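Local atomic coordinates of ribose-phosphate pyrophosphokinase (Sulfolobus solfataricus, PDB entry 4TWB), a protein that makes phosphoribosyl diphosphate (PRPP) by transferring the pyrophosphoryl group of ATP to the 1-hydroxyl of ribose 5-phosphate, with magnesium as cofactor. Residues 88-96 with 127-135. Numbering follows the deposited sequence.
Sequences YLAYSRQDR and HKPEELSYF. With AMP (adenosine monophosphate), chain G.
R93 and H127 meet where the two loops converge on AMP: CA of R93 lies over one face of the H127 imidazole, 4.2 Å from CD2, while CB of H127 packs on CB of S92. Bends in the R93 chain (chi2 132°, chi3 129°) lay its guanidinium nearly parallel over the adenine face, N1 of AMP 3.8 Å above its centre, and NH1 makes a weak hydrogen bond to O2P of AMP (3.0 Å). NE2 of H127, a predicted magnesium ligand, comes within 3.0 Å of O3P of AMP. The D95 carboxylate turns one oxygen to each of E131 and K128: OD1 against CG of E131, OD2 against the K128 chain. NZ of K128, 4.0 Å from OD2 of D95, is too distant for a salt bridge; NH1 of R96 pairs with that oxygen by charge alone, the oxygen sitting far off the guanidinium plane. K128 and E131 end a type I turn, across which OE1 of E131 accepts a weak hydrogen bond from K128 N.

Behind these, D217 hydrogen-bonds ND1 of H127 and S220 hydrogen-bonds NH2 of R93, tying the pocket to the phosphoribosyltransferase domain. D34 of the second subunit forms a long, weak ion pair with R93. The loops follow the neighbouring parallel strands 81-86 and 120-124; L89 touches L132, which packs on strand 138-142, and Y134 rests on helix 105-114.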
loop_
_atom_site.group_PDB
_atom_site.type_symbol
_atom_site.label_atom_id
_atom_site.label_comp_id
_atom_site.label_asym_id
_atom_site.label_seq_id
_atom_site.Cartn_x
_atom_site.Cartn_y
_atom_site.Cartn_z
ATOM N N TYR A 88 11.975 10.233 -1.468
ATOM C CA TYR A 88 12.383 8.844 -1.637
ATOM C C TYR A 88 11.297 8.074 -2.389
ATOM O O TYR A 88 10.185 7.919 -1.892
ATOM C CB TYR A 88 12.669 8.177 -0.289
ATOM C CG TYR A 88 12.942 6.693 -0.418
ATOM C CD1 TYR A 88 14.093 6.232 -1.048
ATOM C CD2 TYR A 88 12.042 5.751 0.072
ATOM C CE1 TYR A 88 14.345 4.870 -1.180
ATOM C CE2 TYR A 88 12.282 4.388 -0.058
ATOM C CZ TYR A 88 13.436 3.954 -0.684
ATOM O OH TYR A 88 13.680 2.604 -0.816
ATOM N N LEU A 89 11.619 7.605 -3.587
ATOM C CA LEU A 89 10.688 6.817 -4.372
ATOM C C LEU A 89 10.865 5.329 -4.057
ATOM O O LEU A 89 11.937 4.772 -4.261
ATOM C CB LEU A 89 10.912 7.077 -5.861
ATOM C CG LEU A 89 9.989 6.301 -6.804
ATOM C CD1 LEU A 89 8.536 6.500 -6.415
ATOM C CD2 LEU A 89 10.219 6.718 -8.242
ATOM N N ALA A 90 9.814 4.684 -3.559
ATOM C CA ALA A 90 9.896 3.271 -3.171
ATOM C C ALA A 90 9.909 2.343 -4.381
ATOM O O ALA A 90 9.543 2.733 -5.475
ATOM C CB ALA A 90 8.758 2.899 -2.213
ATOM N N TYR A 91 10.350 1.114 -4.179
ATOM C CA TYR A 91 10.453 0.132 -5.254
ATOM C C TYR A 91 11.458 0.547 -6.324
ATOM O O TYR A 91 11.327 0.192 -7.494
ATOM C CB TYR A 91 9.061 -0.205 -5.824
ATOM C CG TYR A 91 8.222 -0.965 -4.812
ATOM C CD1 TYR A 91 8.280 -2.354 -4.733
ATOM C CD2 TYR A 91 7.417 -0.287 -3.893
ATOM C CE1 TYR A 91 7.540 -3.060 -3.781
ATOM C CE2 TYR A 91 6.673 -0.978 -2.937
ATOM C CZ TYR A 91 6.741 -2.366 -2.890
ATOM O OH TYR A 91 6.021 -3.053 -1.947
ATOM N N SER A 92 12.479 1.287 -5.904
ATOM C CA SER A 92 13.504 1.759 -6.826
ATOM C C SER A 92 14.556 0.695 -7.040
ATOM O O SER A 92 15.126 0.585 -8.126
ATOM C CB SER A 92 14.150 3.029 -6.299
ATOM O OG SER A 92 13.218 4.080 -6.357
ATOM N N ARG A 93 14.816 -0.094 -6.005
ATOM C CA ARG A 93 15.823 -1.138 -6.116
ATOM C C ARG A 93 15.404 -2.192 -7.146
ATOM O O ARG A 93 16.239 -2.934 -7.663
ATOM C CB ARG A 93 16.082 -1.759 -4.749
ATOM C CG ARG A 93 16.844 -0.853 -3.776
ATOM C CD ARG A 93 16.161 -0.814 -2.402
ATOM N NE ARG A 93 17.060 -1.074 -1.269
ATOM C CZ ARG A 93 18.140 -1.864 -1.304
ATOM N NH1 ARG A 93 18.488 -2.508 -2.418
ATOM N NH2 ARG A 93 18.875 -2.018 -0.209
ATOM N N GLN A 94 14.109 -2.236 -7.456
ATOM C CA GLN A 94 13.589 -3.204 -8.426
ATOM C C GLN A 94 13.570 -2.641 -9.845
ATOM O O GLN A 94 12.515 -2.250 -10.367
ATOM C CB GLN A 94 12.200 -3.703 -8.030
ATOM C CG GLN A 94 11.708 -4.864 -8.890
ATOM C CD GLN A 94 12.489 -6.158 -8.667
ATOM O OE1 GLN A 94 13.269 -6.282 -7.717
ATOM N NE2 GLN A 94 12.268 -7.132 -9.540
ATOM N N ASP A 95 14.751 -2.656 -10.458
ATOM C CA ASP A 95 15.042 -1.959 -11.702
ATOM C C ASP A 95 14.607 -2.740 -12.953
ATOM O O ASP A 95 14.215 -2.153 -13.974
ATOM C CB ASP A 95 16.550 -1.694 -11.740
ATOM C CG ASP A 95 16.919 -0.494 -12.589
ATOM O OD1 ASP A 95 16.069 -0.017 -13.378
ATOM O OD2 ASP A 95 18.074 -0.031 -12.466
ATOM N N ARG A 96 14.671 -4.067 -12.864
ATOM C CA ARG A 96 14.495 -4.945 -14.022
ATOM C C ARG A 96 14.094 -6.344 -13.560
ATOM O O ARG A 96 13.875 -6.565 -12.372
ATOM C CB ARG A 96 15.811 -5.021 -14.809
ATOM C CG ARG A 96 17.041 -5.313 -13.933
ATOM C CD ARG A 96 18.356 -5.082 -14.675
ATOM N NE ARG A 96 19.448 -4.804 -13.744
ATOM C CZ ARG A 96 19.997 -3.603 -13.555
ATOM N NH1 ARG A 96 19.574 -2.555 -14.252
ATOM N NH2 ARG A 96 20.983 -3.453 -12.676
ATOM N N HIS A 127 17.635 5.350 -7.295
ATOM C CA HIS A 127 18.640 4.296 -7.328
ATOM C C HIS A 127 19.349 4.124 -8.683
ATOM O O HIS A 127 20.555 3.894 -8.737
ATOM C CB HIS A 127 18.031 2.975 -6.897
ATOM C CG HIS A 127 19.006 1.838 -6.866
ATOM N ND1 HIS A 127 19.898 1.649 -5.832
ATOM C CD2 HIS A 127 19.220 0.823 -7.739
ATOM C CE1 HIS A 127 20.615 0.565 -6.067
ATOM N NE2 HIS A 127 20.226 0.047 -7.217
ATOM N N LYS A 128 18.608 4.209 -9.775
ATOM C CA LYS A 128 19.232 4.221 -11.094
ATOM C C LYS A 128 18.364 5.020 -12.082
ATOM O O LYS A 128 17.281 4.589 -12.452
ATOM C CB LYS A 128 19.489 2.795 -11.584
ATOM C CG LYS A 128 20.453 2.721 -12.769
ATOM C CD LYS A 128 20.485 1.326 -13.382
ATOM C CE LYS A 128 21.062 1.339 -14.794
ATOM N NZ LYS A 128 20.608 0.154 -15.583
ATOM N N PRO A 129 18.846 6.199 -12.503
ATOM C CA PRO A 129 18.018 7.202 -13.186
ATOM C C PRO A 129 17.405 6.774 -14.525
ATOM O O PRO A 129 16.540 7.498 -15.024
ATOM C CB PRO A 129 18.986 8.368 -13.395
ATOM C CG PRO A 129 20.053 8.162 -12.372
ATOM C CD PRO A 129 20.215 6.684 -12.275
ATOM N N GLU A 130 17.840 5.650 -15.099
ATOM C CA GLU A 130 17.201 5.123 -16.305
ATOM C C GLU A 130 15.794 4.624 -15.974
ATOM O O GLU A 130 14.861 4.816 -16.759
ATOM C CB GLU A 130 18.014 3.992 -16.935
ATOM C CG GLU A 130 19.163 4.452 -17.803
ATOM C CD GLU A 130 20.449 4.627 -17.020
ATOM O OE1 GLU A 130 20.388 4.730 -15.769
ATOM O OE2 GLU A 130 21.522 4.654 -17.661
ATOM N N GLU A 131 15.664 3.957 -14.825
ATOM C CA GLU A 131 14.375 3.647 -14.227
ATOM C C GLU A 131 13.282 4.606 -14.657
ATOM O O GLU A 131 12.258 4.195 -15.183
ATOM C CB GLU A 131 14.464 3.811 -12.721
ATOM C CG GLU A 131 14.878 2.599 -11.959
ATOM C CD GLU A 131 14.831 2.851 -10.469
ATOM O OE1 GLU A 131 15.301 3.927 -10.040
ATOM O OE2 GLU A 131 14.310 1.988 -9.733
ATOM N N LEU A 132 13.506 5.891 -14.403
ATOM C CA LEU A 132 12.457 6.885 -14.510
ATOM C C LEU A 132 11.987 7.156 -15.940
ATOM O O LEU A 132 11.082 7.963 -16.154
ATOM C CB LEU A 132 12.878 8.177 -13.814
ATOM C CG LEU A 132 13.536 8.004 -12.442
ATOM C CD1 LEU A 132 13.752 9.363 -11.777
ATOM C CD2 LEU A 132 12.716 7.104 -11.546
ATOM N N SER A 133 12.580 6.474 -16.913
ATOM C CA SER A 133 12.144 6.602 -18.300
ATOM C C SER A 133 10.715 6.072 -18.453
ATOM O O SER A 133 9.962 6.513 -19.331
ATOM C CB SER A 133 13.098 5.860 -19.245
ATOM O OG SER A 133 12.930 4.452 -19.156
ATOM N N TYR A 134 10.345 5.130 -17.594
ATOM C CA TYR A 134 9.014 4.537 -17.631
ATOM C C TYR A 134 7.934 5.587 -17.411
ATOM O O TYR A 134 6.822 5.459 -17.934
ATOM C CB TYR A 134 8.882 3.433 -16.581
ATOM C CG TYR A 134 9.690 2.179 -16.866
ATOM C CD1 TYR A 134 9.451 1.417 -18.002
ATOM C CD2 TYR A 134 10.677 1.748 -15.985
ATOM C CE1 TYR A 134 10.180 0.261 -18.255
ATOM C CE2 TYR A 134 11.413 0.605 -16.229
ATOM C CZ TYR A 134 11.161 -0.138 -17.363
ATOM O OH TYR A 134 11.898 -1.279 -17.599
ATOM N N PHE A 135 8.261 6.620 -16.634
ATOM C CA PHE A 135 7.310 7.697 -16.357
ATOM C C PHE A 135 7.141 8.554 -17.603
ATOM O O PHE A 135 8.126 8.980 -18.213
ATOM C CB PHE A 135 7.775 8.549 -15.187
ATOM C CG PHE A 135 6.861 9.699 -14.869
ATOM C CD1 PHE A 135 5.623 9.482 -14.286
ATOM C CD2 PHE A 135 7.247 11.001 -15.130
ATOM C CE1 PHE A 135 4.783 10.538 -13.971
ATOM C CE2 PHE A 135 6.423 12.064 -14.820
ATOM C CZ PHE A 135 5.183 11.830 -14.240
HETATM P P AMP G . 20.919 -3.438 -5.669
HETATM O O1P AMP G . 22.306 -3.014 -6.097
HETATM O O2P AMP G . 20.685 -3.436 -4.172
HETATM O O3P AMP G . 19.812 -2.814 -6.490
HETATM O "O5'" AMP G . 20.852 -4.994 -6.078
HETATM C "C5'" AMP G . 19.770 -5.478 -6.871
HETATM C "C4'" AMP G . 19.105 -6.655 -6.167
HETATM O "O4'" AMP G . 18.440 -6.201 -4.979
HETATM C "C3'" AMP G . 18.067 -7.320 -7.064
HETATM O "O3'" AMP G . 18.430 -8.688 -7.295
HETATM C "C2'" AMP G . 16.743 -7.193 -6.319
HETATM O "O2'" AMP G . 15.965 -8.403 -6.352
HETATM C "C1'" AMP G . 17.135 -6.783 -4.899
HETATM N N9 AMP G . 16.132 -5.855 -4.295
HETATM C C8 AMP G . 15.125 -5.218 -4.946
HETATM N N7 AMP G . 14.382 -4.457 -4.099
HETATM C C5 AMP G . 14.908 -4.618 -2.866
HETATM C C6 AMP G . 14.610 -4.111 -1.504
HETATM N N6 AMP G . 13.575 -3.259 -1.304
HETATM N N1 AMP G . 15.407 -4.516 -0.476
HETATM C C2 AMP G . 16.448 -5.357 -0.671
HETATM N N3 AMP G . 16.781 -5.866 -1.877
HETATM C C4 AMP G . 16.056 -5.544 -2.992
#